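PDB 4P0D: trypsin-resistant surface T6 protein from Streptococcus pyogenes serotype M6, which forms the backbone subunit of the pilus on the bacterial surface, probably being joined to its neighbours and to the cell wall by sortases. Local coordinates for residues K190-F204 with V239-L252. The protein carries 1 engineered substitution. Sequence-based numbering, arbitrary orientation. Where two conformers were deposited one is given.
Sequences KTVYVSDNMSEGLTF and VNNGFNLSFIYDSL
Antiparallel strands 192-197 and 242-247 pair within the Cna-B-like domain, the middle Ig-like module of this pilin. Val-194 and Leu-245 make the hydrogen-bonded pair at the centre, with Val-194 N to Leu-245 O at 2.7 Å and nearly straight (175°). Tyr-193, Ser-195, Asn-244 and Ser-246 share one face. There Ser-195 OG donates to Asn-244 OD1 (2.9 Å), while the Tyr-193 ring crosses the Asn-244 amide at a slant, planes 48° apart, with CD2 against Ser-246 CB, and carries its hydroxyl past Asn-244 to the carbonyl of Asn-296. The other face is mostly apolar, apart from Asp-196, whose carboxylate bonds to Tyr-261 OH and Lys-279 N: Val-194 sends CG1 to Phe-243 CE2 and CG2 to the edge of the Phe-247 ring.

Just before strand 242-247 begins, Asn-241 ties the 199-202 turn down with both ends of its amide. Asn-241 ND2 reaches Leu-202 O at 2.6 Å, in the amide plane, and also Met-198 O, approached from above the carbonyl plane; Asn-241 OD1 accepts from Phe-204 N at 2.9 Å. With CG anti to the backbone N (chi1 -165°), the amide extends into the loop, and Asn-241 O takes Met-198 N besides. Gly-242 CA lies over one face of the Phe-204 ring, a CH-pi contact 3.8 Å from the centroid.

At the far end Lys-190, extended beyond CG, passes the Tyr-249 ring and forms a salt bridge from NZ to Asp-250 OD1 (2.9 Å); NZ also donates to the carbonyl oxygen of Lys-185. Strand 276-285 pairs with the other edge of 192-197 and 231-238 with that of 242-247, while Ile-259 of strand 258-265 packs on Val-194 and Phe-247.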
ATOM      1  N   LYS A 190       2.699  -2.803 -20.657  1.00 16.21           N
ATOM      2  CA  LYS A 190       3.816  -2.614 -19.740  1.00 15.93           C
ATOM      3  C   LYS A 190       3.390  -1.790 -18.530  1.00 15.12           C
ATOM      4  O   LYS A 190       4.126  -0.925 -18.088  1.00 14.19           O
ATOM      5  CB  LYS A 190       4.990  -1.944 -20.449  1.00 16.90           C
ATOM      6  CG  LYS A 190       5.527  -2.721 -21.635  1.00 18.00           C
ATOM      7  CD  LYS A 190       6.651  -1.982 -22.323  1.00 19.29           C
ATOM      8  CE  LYS A 190       7.545  -2.966 -23.044  1.00 21.40           C
ATOM      9  NZ  LYS A 190       8.751  -2.389 -23.685  1.00 21.93           N
ATOM     10  N   THR A 191       2.214  -2.083 -17.989  1.00 14.33           N
ATOM     11  CA  THR A 191       1.680  -1.338 -16.872  1.00 14.90           C
ATOM     12  C   THR A 191       2.669  -1.385 -15.685  1.00 15.01           C
ATOM     13  O   THR A 191       3.174  -2.450 -15.308  1.00 14.09           O
ATOM     14  CB  THR A 191       0.290  -1.845 -16.441  1.00 14.76           C
ATOM     15  OG1 THR A 191      -0.674  -1.623 -17.483  1.00 14.33           O
ATOM     16  CG2 THR A 191      -0.182  -1.148 -15.186  1.00 15.18           C
ATOM     17  N   VAL A 192       2.955  -0.197 -15.155  1.00 14.95           N
ATOM     18  CA  VAL A 192       3.760  -0.002 -13.933  1.00 16.36           C
ATOM     19  C   VAL A 192       3.071   1.116 -13.172  1.00 15.37           C
ATOM     20  O   VAL A 192       3.330   2.278 -13.456  1.00 15.32           O
ATOM     21  CB  VAL A 192       5.198   0.493 -14.242  1.00 17.27           C
ATOM     22  CG1 VAL A 192       6.017   0.625 -12.953  1.00 19.01           C
ATOM     23  CG2 VAL A 192       5.912  -0.404 -15.210  1.00 18.65           C
ATOM     24  N   TYR A 193       2.191   0.786 -12.229  1.00 14.78           N
ATOM     25  CA  TYR A 193       1.250   1.759 -11.676  1.00 14.33           C
ATOM     26  C   TYR A 193       1.145   1.645 -10.147  1.00 14.01           C
ATOM     27  O   TYR A 193       0.792   0.583  -9.633  1.00 13.77           O
ATOM     28  CB  TYR A 193      -0.110   1.505 -12.312  1.00 14.33           C
ATOM     29  CG  TYR A 193      -1.191   2.529 -12.111  1.00 14.38           C
ATOM     30  CD1 TYR A 193      -1.793   2.717 -10.875  1.00 14.50           C
ATOM     31  CD2 TYR A 193      -1.684   3.257 -13.197  1.00 14.98           C
ATOM     32  CE1 TYR A 193      -2.819   3.627 -10.707  1.00 14.08           C
ATOM     33  CE2 TYR A 193      -2.696   4.183 -13.037  1.00 15.01           C
ATOM     34  CZ  TYR A 193      -3.268   4.351 -11.790  1.00 14.94           C
ATOM     35  OH  TYR A 193      -4.276   5.250 -11.632  1.00 15.54           O
ATOM     36  N   VAL A 194       1.403   2.748  -9.440  1.00 14.07           N
ATOM     37  CA  VAL A 194       1.441   2.748  -7.967  1.00 14.84           C
ATOM     38  C   VAL A 194       0.322   3.610  -7.360  1.00 15.96           C
ATOM     39  O   VAL A 194       0.013   4.712  -7.852  1.00 15.35           O
ATOM     40  CB  VAL A 194       2.851   3.151  -7.450  1.00 15.12           C
ATOM     41  CG1 VAL A 194       2.891   3.195  -5.916  1.00 14.97           C
ATOM     42  CG2 VAL A 194       3.899   2.180  -7.993  1.00 14.95           C
ATOM     43  N   SER A 195      -0.337   3.062  -6.329  1.00 17.01           N
ATOM     44  CA  SER A 195      -1.406   3.768  -5.622  1.00 18.06           C
ATOM     45  C   SER A 195      -1.261   3.635  -4.108  1.00 17.98           C
ATOM     46  O   SER A 195      -0.700   2.659  -3.601  1.00 17.53           O
ATOM     47  CB  SER A 195      -2.789   3.232  -6.019  1.00 19.34           C
ATOM     48  OG  SER A 195      -2.899   2.989  -7.414  1.00 21.23           O
ATOM     49  N   ASP A 196      -1.768   4.634  -3.392  1.00 17.66           N
ATOM     50  CA  ASP A 196      -2.047   4.504  -1.962  1.00 16.80           C
ATOM     51  C   ASP A 196      -3.236   5.368  -1.628  1.00 17.45           C
ATOM     52  O   ASP A 196      -3.526   6.347  -2.328  1.00 16.05           O
ATOM     53  CB  ASP A 196      -0.823   4.885  -1.125  1.00 16.60           C
ATOM     54  CG  ASP A 196      -0.838   4.282   0.289  1.00 15.95           C
ATOM     55  OD1 ASP A 196      -1.849   3.712   0.720  1.00 15.84           O
ATOM     56  OD2 ASP A 196       0.173   4.428   0.997  1.00 16.11           O
ATOM     57  N   ASN A 197      -3.972   4.957  -0.598  1.00 17.96           N
ATOM     58  CA  ASN A 197      -5.008   5.791  -0.012  1.00 19.99           C
ATOM     59  C   ASN A 197      -4.957   5.624   1.501  1.00 19.56           C
ATOM     60  O   ASN A 197      -4.927   4.513   2.028  1.00 19.22           O
ATOM     61  CB  ASN A 197      -6.395   5.433  -0.550  1.00 21.61           C
ATOM     62  CG  ASN A 197      -7.424   6.559  -0.342  1.00 23.18           C
ATOM     63  OD1 ASN A 197      -7.185   7.719  -0.668  1.00 23.54           O
ATOM     64  ND2 ASN A 197      -8.584   6.201   0.173  1.00 24.79           N
ATOM     65  N   MET A 198      -4.906   6.745   2.183  1.00 20.26           N
ATOM     66  CA  MET A 198      -4.787   6.761   3.631  1.00 21.40           C
ATOM     67  C   MET A 198      -6.173   6.627   4.236  1.00 19.01           C
ATOM     68  O   MET A 198      -7.130   7.193   3.713  1.00 19.14           O
ATOM     69  CB  MET A 198      -4.179   8.088   4.076  1.00 23.15           C
ATOM     70  CG  MET A 198      -2.767   8.359   3.594  1.00 26.72           C
ATOM     71  SD  MET A 198      -1.584   7.512   4.642  1.00 33.90           S
ATOM     72  CE  MET A 198      -0.148   7.643   3.583  1.00 33.68           C
ATOM     73  N   SER A 199      -6.283   5.913   5.350  1.00 18.10           N
ATOM     74  CA  SER A 199      -7.548   5.878   6.101  1.00 18.59           C
ATOM     75  C   SER A 199      -7.858   7.285   6.605  1.00 18.68           C
ATOM     76  O   SER A 199      -6.979   8.168   6.601  1.00 17.06           O
ATOM     77  CB  SER A 199      -7.469   4.900   7.274  1.00 18.65           C
ATOM     78  OG  SER A 199      -6.368   5.230   8.101  1.00 19.18           O
ATOM     79  N   GLU A 200      -9.098   7.500   7.034  1.00 19.54           N
ATOM     80  CA  GLU A 200      -9.581   8.871   7.188  1.00 20.72           C
ATOM     81  C   GLU A 200      -8.927   9.644   8.322  1.00 18.38           C
ATOM     82  O   GLU A 200      -8.934  10.856   8.287  1.00 17.51           O
ATOM     83  CB  GLU A 200     -11.123   8.952   7.267  1.00 22.99           C
ATOM     84  CG  GLU A 200     -11.751   8.336   8.502  1.00 24.27           C
ATOM     85  CD  GLU A 200     -13.192   8.789   8.730  1.00 27.27           C
ATOM     86  OE1 GLU A 200     -13.777   8.343   9.731  1.00 26.93           O
ATOM     87  OE2 GLU A 200     -13.737   9.602   7.938  1.00 30.23           O
ATOM     88  N   GLY A 201      -8.347   8.949   9.298  1.00 17.82           N
ATOM     89  CA  GLY A 201      -7.675   9.593  10.428  1.00 17.63           C
ATOM     90  C   GLY A 201      -6.275  10.123  10.131  1.00 17.23           C
ATOM     91  O   GLY A 201      -5.585  10.613  11.031  1.00 17.28           O
ATOM     92  N   LEU A 202      -5.848   9.987   8.876  1.00 16.69           N
ATOM     93  CA  LEU A 202      -4.576  10.510   8.402  1.00 17.52           C
ATOM     94  C   LEU A 202      -4.877  11.428   7.239  1.00 17.41           C
ATOM     95  O   LEU A 202      -5.695  11.083   6.403  1.00 18.61           O
ATOM     96  CB  LEU A 202      -3.699   9.352   7.934  1.00 18.59           C
ATOM     97  CG  LEU A 202      -3.419   8.297   9.015  1.00 20.15           C
ATOM     98  CD1 LEU A 202      -3.093   6.931   8.433  1.00 21.50           C
ATOM     99  CD2 LEU A 202      -2.291   8.788   9.919  1.00 21.00           C
ATOM    100  N   THR A 203      -4.262  12.602   7.189  1.00 16.37           N
ATOM    101  CA  THR A 203      -4.490  13.529   6.107  1.00 16.16           C
ATOM    102  C   THR A 203      -3.248  13.496   5.214  1.00 16.01           C
ATOM    103  O   THR A 203      -2.170  13.942   5.607  1.00 16.72           O
ATOM    104  CB  THR A 203      -4.797  14.945   6.627  1.00 16.60           C
ATOM    105  OG1 THR A 203      -5.909  14.901   7.534  1.00 16.27           O
ATOM    106  CG2 THR A 203      -5.115  15.908   5.470  1.00 16.88           C
ATOM    107  N   PHE A 204      -3.409  12.923   4.026  1.00 15.17           N
ATOM    108  CA  PHE A 204      -2.333  12.779   3.041  1.00 14.69           C
ATOM    109  C   PHE A 204      -1.892  14.125   2.520  1.00 15.16           C
ATOM    110  O   PHE A 204      -2.739  14.967   2.252  1.00 15.35           O
ATOM    111  CB  PHE A 204      -2.842  11.949   1.862  1.00 14.73           C
ATOM    112  CG  PHE A 204      -1.866  11.840   0.727  1.00 14.23           C
ATOM    113  CD1 PHE A 204      -0.688  11.125   0.872  1.00 14.25           C
ATOM    114  CD2 PHE A 204      -2.131  12.448  -0.496  1.00 14.13           C
ATOM    115  CE1 PHE A 204       0.222  11.031  -0.173  1.00 14.18           C
ATOM    116  CE2 PHE A 204      -1.237  12.336  -1.544  1.00 14.39           C
ATOM    117  CZ  PHE A 204      -0.064  11.633  -1.389  1.00 14.15           C
ATOM    118  N   VAL A 239      -5.553  11.740  -5.634  1.00 16.45           N
ATOM    119  CA  VAL A 239      -6.880  11.149  -5.752  1.00 17.17           C
ATOM    120  C   VAL A 239      -7.331  10.696  -4.373  1.00 17.75           C
ATOM    121  O   VAL A 239      -6.643   9.921  -3.718  1.00 17.31           O
ATOM    122  CB  VAL A 239      -6.876   9.927  -6.703  1.00 17.21           C
ATOM    123  CG1 VAL A 239      -8.276   9.331  -6.828  1.00 17.20           C
ATOM    124  CG2 VAL A 239      -6.347  10.333  -8.066  1.00 16.95           C
ATOM    125  N   ASN A 240      -8.504  11.177  -3.966  1.00 19.76           N
ATOM    126  CA  ASN A 240      -9.035  10.984  -2.611  1.00 20.89           C
ATOM    127  C   ASN A 240      -7.973  11.357  -1.548  1.00 18.81           C
ATOM    128  O   ASN A 240      -7.404  12.437  -1.628  1.00 18.52           O
ATOM    129  CB  ASN A 240      -9.598   9.568  -2.463  1.00 23.01           C
ATOM    130  CG  ASN A 240     -10.749   9.307  -3.421  1.00 25.40           C
ATOM    131  OD1 ASN A 240     -11.738  10.045  -3.438  1.00 26.57           O
ATOM    132  ND2 ASN A 240     -10.625   8.265  -4.232  1.00 27.82           N
ATOM    133  N   ASN A 241      -7.691  10.482  -0.595  1.00 17.39           N
ATOM    134  CA  ASN A 241      -6.722  10.780   0.460  1.00 16.29           C
ATOM    135  C   ASN A 241      -5.422  10.054   0.139  1.00 15.89           C
ATOM    136  O   ASN A 241      -4.903   9.276   0.950  1.00 15.16           O
ATOM    137  CB  ASN A 241      -7.295  10.322   1.801  1.00 16.14           C
ATOM    138  CG  ASN A 241      -6.549  10.887   2.995  1.00 15.14           C
ATOM    139  OD1 ASN A 241      -5.923  11.928   2.927  1.00 14.14           O
ATOM    140  ND2 ASN A 241      -6.651  10.196   4.107  1.00 15.71           N
ATOM    141  N   GLY A 242      -4.922  10.272  -1.082  1.00 15.07           N
ATOM    142  CA  GLY A 242      -3.770   9.527  -1.573  1.00 14.30           C
ATOM    143  C   GLY A 242      -3.415   9.946  -2.992  1.00 13.89           C
ATOM    144  O   GLY A 242      -3.628  11.099  -3.379  1.00 14.23           O
ATOM    145  N   PHE A 243      -2.887   9.000  -3.761  1.00 13.05           N
ATOM    146  CA  PHE A 243      -2.373   9.274  -5.084  1.00 12.54           C
ATOM    147  C   PHE A 243      -2.372   8.042  -5.977  1.00 12.80           C
ATOM    148  O   PHE A 243      -2.381   6.899  -5.498  1.00 11.71           O
ATOM    149  CB  PHE A 243      -0.940   9.799  -4.996  1.00 12.39           C
ATOM    150  CG  PHE A 243       0.061   8.765  -4.561  1.00 12.41           C
ATOM    151  CD1 PHE A 243       0.292   8.527  -3.203  1.00 12.08           C
ATOM    152  CD2 PHE A 243       0.768   8.013  -5.504  1.00 12.35           C
ATOM    153  CE1 PHE A 243       1.205   7.567  -2.801  1.00 12.24           C
ATOM    154  CE2 PHE A 243       1.681   7.056  -5.096  1.00 12.65           C
ATOM    155  CZ  PHE A 243       1.895   6.827  -3.745  1.00 12.33           C
ATOM    156  N   ASN A 244      -2.325   8.313  -7.275  1.00 13.53           N
ATOM    157  CA  ASN A 244      -1.946   7.336  -8.285  1.00 14.08           C
ATOM    158  C   ASN A 244      -0.706   7.857  -8.990  1.00 14.34           C
ATOM    159  O   ASN A 244      -0.566   9.063  -9.200  1.00 15.28           O
ATOM    160  CB  ASN A 244      -3.066   7.098  -9.291  1.00 14.38           C
ATOM    161  CG  ASN A 244      -4.299   6.474  -8.657  1.00 14.52           C
ATOM    162  OD1 ASN A 244      -4.189   5.566  -7.861  1.00 15.89           O
ATOM    163  ND2 ASN A 244      -5.466   6.988  -8.989  1.00 15.08           N
ATOM    164  N   LEU A 245       0.212   6.954  -9.297  1.00 15.29           N
ATOM    165  CA  LEU A 245       1.446   7.298  -9.981  1.00 15.38           C
ATOM    166  C   LEU A 245       1.733   6.200 -11.022  1.00 15.46           C
ATOM    167  O   LEU A 245       2.007   5.047 -10.678  1.00 14.19           O
ATOM    168  CB  LEU A 245       2.603   7.459  -8.990  1.00 16.36           C
ATOM    169  CG  LEU A 245       3.732   8.411  -9.401  1.00 17.21           C
ATOM    170  CD1 LEU A 245       4.811   8.491  -8.340  1.00 18.18           C
ATOM    171  CD2 LEU A 245       4.326   7.995 -10.724  1.00 17.66           C
ATOM    172  N   SER A 246       1.645   6.569 -12.293  1.00 15.37           N
ATOM    173  CA  SER A 246       1.892   5.634 -13.373  1.00 16.25           C
ATOM    174  C   SER A 246       3.274   5.918 -13.907  1.00 16.77           C
ATOM    175  O   SER A 246       3.550   7.044 -14.327  1.00 18.26           O
ATOM    176  CB  SER A 246       0.836   5.782 -14.486  1.00 15.82           C
ATOM    177  OG  SER A 246       1.095   4.885 -15.557  1.00 15.83           O
ATOM    178  N   PHE A 247       4.145   4.912 -13.901  1.00 16.68           N
ATOM    179  CA  PHE A 247       5.484   5.081 -14.477  1.00 16.59           C
ATOM    180  C   PHE A 247       5.535   4.617 -15.927  1.00 16.94           C
ATOM    181  O   PHE A 247       4.676   3.863 -16.385  1.00 16.12           O
ATOM    182  CB  PHE A 247       6.531   4.308 -13.680  1.00 17.53           C
ATOM    183  CG  PHE A 247       6.772   4.843 -12.290  1.00 17.18           C
ATOM    184  CD1 PHE A 247       7.595   5.938 -12.087  1.00 17.44           C
ATOM    185  CD2 PHE A 247       6.203   4.220 -11.187  1.00 17.41           C
ATOM    186  CE1 PHE A 247       7.836   6.419 -10.817  1.00 17.59           C
ATOM    187  CE2 PHE A 247       6.443   4.693  -9.908  1.00 17.27           C
ATOM    188  CZ  PHE A 247       7.245   5.799  -9.723  1.00 17.46           C
ATOM    189  N   ILE A 248       6.556   5.090 -16.634  1.00 16.49           N
ATOM    190  CA  ILE A 248       6.805   4.734 -18.017  1.00 17.55           C
ATOM    191  C   ILE A 248       7.903   3.679 -18.042  1.00 16.16           C
ATOM    192  O   ILE A 248       9.101   4.001 -17.930  1.00 15.14           O
ATOM    193  CB  ILE A 248       7.218   5.988 -18.826  1.00 18.98           C
ATOM    194  CG1 ILE A 248       6.158   7.079 -18.633  1.00 20.27           C
ATOM    195  CG2 ILE A 248       7.448   5.627 -20.296  1.00 19.29           C
ATOM    196  CD1 ILE A 248       6.499   8.402 -19.303  1.00 21.92           C
ATOM    197  N   TYR A 249       7.490   2.416 -18.195  1.00 16.01           N
ATOM    198  CA  TYR A 249       8.396   1.255 -18.015  1.00 15.94           C
ATOM    199  C   TYR A 249       9.757   1.417 -18.667  1.00 16.57           C
ATOM    200  O   TYR A 249      10.802   1.227 -18.023  1.00 16.18           O
ATOM    201  CB  TYR A 249       7.754  -0.038 -18.530  1.00 15.30           C
ATOM    202  CG  TYR A 249       8.621  -1.264 -18.340  1.00 15.00           C
ATOM    203  CD1 TYR A 249       8.637  -1.943 -17.123  1.00 14.95           C
ATOM    204  CD2 TYR A 249       9.407  -1.764 -19.379  1.00 15.57           C
ATOM    205  CE1 TYR A 249       9.415  -3.052 -16.937  1.00 15.16           C
ATOM    206  CE2 TYR A 249      10.200  -2.886 -19.209  1.00 15.42           C
ATOM    207  CZ  TYR A 249      10.192  -3.531 -17.987  1.00 15.84           C
ATOM    208  OH  TYR A 249      10.938  -4.663 -17.786  1.00 15.78           O
ATOM    209  N   ASP A 250       9.740   1.759 -19.950  1.00 18.63           N
ATOM    210  CA  ASP A 250      10.970   1.864 -20.725  1.00 21.06           C
ATOM    211  C   ASP A 250      11.926   2.919 -20.139  1.00 21.25           C
ATOM    212  O   ASP A 250      13.143   2.687 -20.110  1.00 24.16           O
ATOM    213  CB  ASP A 250      10.667   2.117 -22.209  1.00 22.82           C
ATOM    214  CG  ASP A 250      10.030   0.905 -22.894  1.00 24.98           C
ATOM    215  OD1 ASP A 250      10.220  -0.227 -22.420  1.00 25.49           O
ATOM    216  OD2 ASP A 250       9.338   1.079 -23.916  1.00 26.95           O
ATOM    217  N   SER A 251      11.380   4.031 -19.633  0.70 20.26           N
ATOM    218  CA  SER A 251      12.198   5.118 -19.068  0.70 19.77           C
ATOM    219  C   SER A 251      12.917   4.760 -17.760  0.70 19.48           C
ATOM    220  O   SER A 251      13.818   5.479 -17.327  0.70 18.00           O
ATOM    221  CB  SER A 251      11.336   6.363 -18.818  0.70 20.71           C
ATOM    222  OG  SER A 251      10.590   6.234 -17.611  0.70 20.42           O
ATOM    223  N   LEU A 252      12.502   3.671 -17.117  1.00 19.14           N
ATOM    224  CA  LEU A 252      13.086   3.269 -15.830  1.00 18.58           C
ATOM    225  C   LEU A 252      14.430   2.559 -15.952  1.00 19.19           C
ATOM    226  O   LEU A 252      15.175   2.467 -14.966  1.00 17.76           O
ATOM    227  CB  LEU A 252      12.109   2.416 -15.027  1.00 18.29           C
ATOM    228  CG  LEU A 252      10.757   3.049 -14.680  1.00 17.58           C
ATOM    229  CD1 LEU A 252       9.941   2.117 -13.790  1.00 17.52           C
ATOM    230  CD2 LEU A 252      10.920   4.412 -14.016  1.00 17.59           C
TER
HETATM  231  O   HOH W   1       4.693   1.563 -18.455  1.00 19.13           O
HETATM  232  O   HOH W   2       1.440   2.215 -16.213  1.00 19.92           O
HETATM  233  O   HOH W   3      -6.149   7.252  -3.737  1.00 18.98           O
HETATM  234  O   HOH W   4      -5.447  15.062   1.929  1.00 17.08           O